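Local atomic coordinates of cell division protein FtsI/penicillin binding protein 2 (Legionella pneumophila subsp. pneumophila ATCC 43290, PDB entry 4ZTK), a protein that probably cross-links peptidoglycan at cell division as a penicillin-binding D,D-transpeptidase, through a serine-dependent domain related to the beta-lactamases. Residues I32-I46 / A58-W71. Sequence-based numbering, arbitrary orientation.
Sequences ITTAVKQYHAKSGVI and AFAESSKNKGLESW
Val-45 holds CG1 between its backbone N and carbonyl carbon (chi1 53°), which lays it over the indole of Trp-71, and Ser-43 places OG the same way, at the edge of that ring. Strands 43-46 and 58-63 form the antiparallel hairpin at one border of the five-stranded sheet of the penicillin-binding transpeptidase fold, with helix 32-38 packed on one face and the chain 64-71 folded back over the other. Two hydrogen-bonded pairs, Gly-44 with Ser-62 and Ile-46 with Ala-60, set the register, and Lys-64 N extends the ladder to Lys-42 O at 3.1 Å. Lys-42 and Ser-43 both face Glu-281 of the next strand, a classic beta bulge. On the face of Val-45, CG1 sits over the five-membered ring of Trp-71, 3.8 Å from its centroid and 18° off the normal, a CH-pi contact; CG2 lies over the Phe-59 ring, nearer its rim, with CZ at 3.8 Å. The indole is held at its edge too: NE1 donates to Ser-43 OG almost in the ring plane, and that OG is also bonded to the Glu-281 carboxylate. Leu-68 CD2 touches both Lys-42 CE and Ser-43 CB. On the other face, Ile-32 CG2 meets Ala-60 CB at 4.0 Å, while Val-36 CG2 leans on Ser-62 O at 3.6 Å. A water donates to Thr-33 O and hydrogen-bonds Ser-62 OG, bridging helix to strand. Glu-61 fixes the returning chain, its OE2 accepting Trp-71 N on the syn side at 2.7 Å, with an N-H...O angle of 172°.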
loop_
_atom_site.group_PDB
_atom_site.type_symbol
_atom_site.label_atom_id
_atom_site.label_comp_id
_atom_site.label_asym_id
_atom_site.label_seq_id
_atom_site.Cartn_x
_atom_site.Cartn_y
_atom_site.Cartn_z
ATOM N N ILE A 32 10.066 -8.353 -10.540
ATOM C CA ILE A 32 8.702 -8.190 -11.058
ATOM C C ILE A 32 8.482 -9.005 -12.330
ATOM O O ILE A 32 7.402 -9.549 -12.560
ATOM C CB ILE A 32 8.312 -6.704 -11.296
ATOM C CG1 ILE A 32 6.799 -6.580 -11.482
ATOM C CG2 ILE A 32 9.044 -6.104 -12.500
ATOM C CD1 ILE A 32 5.990 -7.101 -10.305
ATOM N N THR A 33 9.517 -9.097 -13.154
ATOM C CA THR A 33 9.407 -9.814 -14.409
ATOM C C THR A 33 9.239 -11.311 -14.106
ATOM O O THR A 33 8.462 -12.009 -14.763
ATOM C CB THR A 33 10.637 -9.525 -15.294
ATOM O OG1 THR A 33 10.427 -10.026 -16.617
ATOM C CG2 THR A 33 11.863 -10.156 -14.691
ATOM N N THR A 34 9.932 -11.781 -13.072
ATOM C CA THR A 34 9.865 -13.173 -12.654
ATOM C C THR A 34 8.502 -13.462 -12.036
ATOM O O THR A 34 7.883 -14.489 -12.318
ATOM C CB THR A 34 10.958 -13.486 -11.616
ATOM O OG1 THR A 34 12.250 -13.251 -12.193
ATOM C CG2 THR A 34 10.862 -14.936 -11.146
ATOM N N ALA A 35 8.040 -12.540 -11.200
ATOM C CA ALA A 35 6.767 -12.705 -10.505
ATOM C C ALA A 35 5.601 -12.760 -11.485
ATOM O O ALA A 35 4.720 -13.614 -11.362
ATOM C CB ALA A 35 6.565 -11.580 -9.504
ATOM N N VAL A 36 5.604 -11.848 -12.454
ATOM C CA VAL A 36 4.537 -11.781 -13.452
ATOM C C VAL A 36 4.436 -13.087 -14.230
ATOM O O VAL A 36 3.340 -13.605 -14.464
ATOM C CB VAL A 36 4.731 -10.589 -14.417
ATOM C CG1 VAL A 36 3.905 -10.772 -15.682
ATOM C CG2 VAL A 36 4.375 -9.279 -13.720
ATOM N N LYS A 37 5.585 -13.631 -14.612
ATOM C CA LYS A 37 5.605 -14.912 -15.307
ATOM C C LYS A 37 5.152 -16.053 -14.394
ATOM O O LYS A 37 4.358 -16.903 -14.797
ATOM C CB LYS A 37 6.994 -15.201 -15.873
ATOM C CG LYS A 37 7.119 -16.584 -16.488
ATOM C CD LYS A 37 8.358 -16.703 -17.359
ATOM C CE LYS A 37 8.409 -18.058 -18.066
ATOM N NZ LYS A 37 8.591 -19.184 -17.102
ATOM N N GLN A 38 5.660 -16.061 -13.166
ATOM C CA GLN A 38 5.339 -17.112 -12.204
ATOM C C GLN A 38 3.853 -17.121 -11.838
ATOM O O GLN A 38 3.271 -18.175 -11.592
ATOM C CB GLN A 38 6.188 -16.949 -10.944
ATOM C CG GLN A 38 5.897 -17.962 -9.848
ATOM C CD GLN A 38 6.981 -17.990 -8.786
ATOM O OE1 GLN A 38 8.062 -17.430 -8.976
ATOM N NE2 GLN A 38 6.699 -18.647 -7.663
ATOM N N TYR A 39 3.246 -15.939 -11.823
ATOM C CA TYR A 39 1.854 -15.790 -11.417
ATOM C C TYR A 39 0.908 -15.796 -12.611
ATOM O O TYR A 39 -0.299 -15.601 -12.444
ATOM C CB TYR A 39 1.665 -14.478 -10.653
ATOM C CG TYR A 39 2.336 -14.415 -9.299
ATOM C CD1 TYR A 39 2.589 -15.568 -8.566
ATOM C CD2 TYR A 39 2.701 -13.193 -8.745
ATOM C CE1 TYR A 39 3.194 -15.504 -7.316
ATOM C CE2 TYR A 39 3.307 -13.117 -7.502
ATOM C CZ TYR A 39 3.551 -14.275 -6.792
ATOM O OH TYR A 39 4.153 -14.200 -5.558
ATOM N N HIS A 40 1.456 -16.012 -13.807
ATOM C CA HIS A 40 0.687 -15.903 -15.045
ATOM C C HIS A 40 -0.117 -14.608 -15.065
ATOM O O HIS A 40 -1.253 -14.583 -15.528
ATOM C CB HIS A 40 -0.262 -17.091 -15.210
ATOM C CG HIS A 40 0.421 -18.422 -15.180
ATOM N ND1 HIS A 40 0.378 -19.260 -14.086
ATOM C CD2 HIS A 40 1.171 -19.061 -16.111
ATOM C CE1 HIS A 40 1.065 -20.357 -14.345
ATOM N NE2 HIS A 40 1.559 -20.260 -15.567
ATOM N N ALA A 41 0.471 -13.540 -14.542
ATOM C CA ALA A 41 -0.248 -12.286 -14.368
ATOM C C ALA A 41 -0.386 -11.520 -15.677
ATOM O O ALA A 41 0.434 -11.661 -16.586
ATOM C CB ALA A 41 0.448 -11.427 -13.333
ATOM N N LYS A 42 -1.428 -10.702 -15.765
ATOM C CA LYS A 42 -1.593 -9.818 -16.908
ATOM C C LYS A 42 -0.491 -8.763 -16.895
ATOM O O LYS A 42 0.110 -8.465 -17.926
ATOM C CB LYS A 42 -2.970 -9.157 -16.885
ATOM C CG LYS A 42 -3.236 -8.249 -18.078
ATOM C CD LYS A 42 -4.636 -7.660 -18.020
ATOM C CE LYS A 42 -4.895 -6.753 -19.211
ATOM N NZ LYS A 42 -6.178 -6.008 -19.067
ATOM N N SER A 43 -0.231 -8.204 -15.716
ATOM C CA SER A 43 0.873 -7.268 -15.536
ATOM C C SER A 43 1.296 -7.194 -14.075
ATOM O O SER A 43 0.675 -7.793 -13.198
ATOM C CB SER A 43 0.494 -5.869 -16.026
ATOM O OG SER A 43 -0.389 -5.239 -15.113
ATOM N N GLY A 44 2.353 -6.440 -13.815
ATOM C CA GLY A 44 2.801 -6.234 -12.455
ATOM C C GLY A 44 3.763 -5.074 -12.393
ATOM O O GLY A 44 4.393 -4.732 -13.390
ATOM N N VAL A 45 3.880 -4.471 -11.218
ATOM C CA VAL A 45 4.756 -3.328 -11.033
ATOM C C VAL A 45 5.339 -3.342 -9.626
ATOM O O VAL A 45 4.669 -3.744 -8.675
ATOM C CB VAL A 45 4.001 -1.997 -11.281
ATOM C CG1 VAL A 45 2.728 -1.933 -10.438
ATOM C CG2 VAL A 45 4.899 -0.786 -11.001
ATOM N N ILE A 46 6.600 -2.937 -9.506
ATOM C CA ILE A 46 7.216 -2.697 -8.210
ATOM C C ILE A 46 7.827 -1.303 -8.184
ATOM O O ILE A 46 8.507 -0.891 -9.127
ATOM C CB ILE A 46 8.327 -3.712 -7.900
ATOM C CG1 ILE A 46 7.773 -5.136 -7.901
ATOM C CG2 ILE A 46 8.964 -3.402 -6.555
ATOM C CD1 ILE A 46 8.847 -6.189 -7.759
ATOM N N ALA A 58 13.284 3.555 -7.613
ATOM C CA ALA A 58 13.206 2.445 -8.553
ATOM C C ALA A 58 11.758 2.193 -8.948
ATOM O O ALA A 58 10.840 2.358 -8.139
ATOM C CB ALA A 58 13.830 1.189 -7.966
ATOM N N PHE A 59 11.567 1.792 -10.198
ATOM C CA PHE A 59 10.241 1.562 -10.749
ATOM C C PHE A 59 10.385 0.598 -11.918
ATOM O O PHE A 59 11.085 0.893 -12.881
ATOM C CB PHE A 59 9.649 2.888 -11.237
ATOM C CG PHE A 59 8.202 2.805 -11.643
ATOM C CD1 PHE A 59 7.832 2.236 -12.853
ATOM C CD2 PHE A 59 7.213 3.321 -10.826
ATOM C CE1 PHE A 59 6.504 2.165 -13.225
ATOM C CE2 PHE A 59 5.880 3.254 -11.195
ATOM C CZ PHE A 59 5.526 2.675 -12.396
ATOM N N ALA A 60 9.737 -0.557 -11.835
ATOM C CA ALA A 60 9.747 -1.495 -12.954
ATOM C C ALA A 60 8.403 -2.184 -13.117
ATOM O O ALA A 60 7.720 -2.480 -12.133
ATOM C CB ALA A 60 10.850 -2.526 -12.786
ATOM N N GLU A 61 8.028 -2.434 -14.365
ATOM C CA GLU A 61 6.797 -3.155 -14.657
ATOM C C GLU A 61 7.018 -4.193 -15.751
ATOM O O GLU A 61 7.943 -4.079 -16.552
ATOM C CB GLU A 61 5.674 -2.185 -15.053
ATOM C CG GLU A 61 5.939 -1.402 -16.331
ATOM C CD GLU A 61 4.875 -0.347 -16.608
ATOM O OE1 GLU A 61 5.226 0.724 -17.151
ATOM O OE2 GLU A 61 3.692 -0.587 -16.289
ATOM N N SER A 62 6.165 -5.209 -15.766
ATOM C CA SER A 62 6.211 -6.254 -16.777
ATOM C C SER A 62 4.785 -6.617 -17.156
ATOM O O SER A 62 3.935 -6.785 -16.278
ATOM C CB SER A 62 6.935 -7.487 -16.234
ATOM O OG SER A 62 7.067 -8.487 -17.231
ATOM N N SER A 63 4.520 -6.717 -18.458
ATOM C CA SER A 63 3.183 -7.045 -18.956
ATOM C C SER A 63 3.261 -8.141 -20.005
ATOM O O SER A 63 4.132 -8.107 -20.872
ATOM C CB SER A 63 2.512 -5.810 -19.561
ATOM O OG SER A 63 2.294 -4.814 -18.576
ATOM N N LYS A 64 2.349 -9.107 -19.937
ATOM C CA LYS A 64 2.408 -10.253 -20.843
ATOM C C LYS A 64 1.926 -9.931 -22.257
ATOM O O LYS A 64 2.454 -10.464 -23.234
ATOM C CB LYS A 64 1.669 -11.472 -20.269
ATOM C CG LYS A 64 0.162 -11.317 -20.101
ATOM C CD LYS A 64 -0.483 -12.674 -19.819
ATOM C CE LYS A 64 -1.921 -12.541 -19.334
ATOM N NZ LYS A 64 -2.809 -11.877 -20.329
ATOM N N ASN A 65 0.935 -9.054 -22.369
ATOM C CA ASN A 65 0.389 -8.712 -23.677
ATOM C C ASN A 65 0.532 -7.237 -24.042
ATOM O O ASN A 65 1.236 -6.482 -23.371
ATOM C CB ASN A 65 -1.070 -9.164 -23.793
ATOM C CG ASN A 65 -1.947 -8.606 -22.689
ATOM O OD1 ASN A 65 -1.979 -9.135 -21.578
ATOM N ND2 ASN A 65 -2.676 -7.538 -22.997
ATOM N N LYS A 66 -0.146 -6.841 -25.114
ATOM C CA LYS A 66 -0.022 -5.500 -25.670
ATOM C C LYS A 66 -1.098 -4.560 -25.143
ATOM O O LYS A 66 -2.023 -4.981 -24.449
ATOM C CB LYS A 66 -0.144 -5.566 -27.193
ATOM C CG LYS A 66 -1.559 -5.886 -27.672
ATOM C CD LYS A 66 -1.658 -5.909 -29.190
ATOM C CE LYS A 66 -3.110 -5.955 -29.647
ATOM N NZ LYS A 66 -3.850 -7.121 -29.091
ATOM N N GLY A 67 -0.964 -3.281 -25.479
ATOM C CA GLY A 67 -2.032 -2.316 -25.289
ATOM C C GLY A 67 -2.276 -1.807 -23.882
ATOM O O GLY A 67 -3.037 -0.858 -23.695
ATOM N N LEU A 68 -1.648 -2.429 -22.890
ATOM C CA LEU A 68 -1.825 -1.989 -21.511
ATOM C C LEU A 68 -1.267 -0.589 -21.291
ATOM O O LEU A 68 -0.202 -0.245 -21.805
ATOM C CB LEU A 68 -1.162 -2.957 -20.528
ATOM C CG LEU A 68 -1.891 -4.257 -20.192
ATOM C CD1 LEU A 68 -1.263 -5.422 -20.940
ATOM C CD2 LEU A 68 -1.878 -4.498 -18.687
ATOM N N GLU A 69 -1.998 0.220 -20.531
ATOM C CA GLU A 69 -1.467 1.493 -20.076
ATOM C C GLU A 69 -0.375 1.211 -19.060
ATOM O O GLU A 69 -0.509 0.315 -18.228
ATOM C CB GLU A 69 -2.557 2.350 -19.439
ATOM C CG GLU A 69 -2.031 3.641 -18.831
ATOM C CD GLU A 69 -3.106 4.437 -18.124
ATOM O OE1 GLU A 69 -2.823 5.584 -17.712
ATOM O OE2 GLU A 69 -4.232 3.917 -17.978
ATOM N N SER A 70 0.714 1.965 -19.137
ATOM C CA SER A 70 1.801 1.805 -18.190
ATOM C C SER A 70 1.348 2.122 -16.768
ATOM O O SER A 70 0.524 3.009 -16.552
ATOM C CB SER A 70 2.972 2.709 -18.566
ATOM O OG SER A 70 3.929 2.734 -17.522
ATOM N N TRP A 71 1.904 1.401 -15.798
ATOM C CA TRP A 71 1.661 1.699 -14.393
ATOM C C TRP A 71 2.293 3.025 -13.975
ATOM O O TRP A 71 2.108 3.472 -12.847
ATOM C CB TRP A 71 2.187 0.574 -13.499
ATOM C CG TRP A 71 1.348 -0.653 -13.542
ATOM C CD1 TRP A 71 1.587 -1.789 -14.258
ATOM C CD2 TRP A 71 0.119 -0.869 -12.840
ATOM N NE1 TRP A 71 0.584 -2.703 -14.041
ATOM C CE2 TRP A 71 -0.329 -2.163 -13.174
ATOM C CE3 TRP A 71 -0.646 -0.095 -11.960
ATOM C CZ2 TRP A 71 -1.507 -2.699 -12.658
ATOM C CZ3 TRP A 71 -1.816 -0.628 -11.449
ATOM C CH2 TRP A 71 -2.234 -1.919 -11.800
HETATM O O HOH W 1 7.044 -11.347 -16.951
#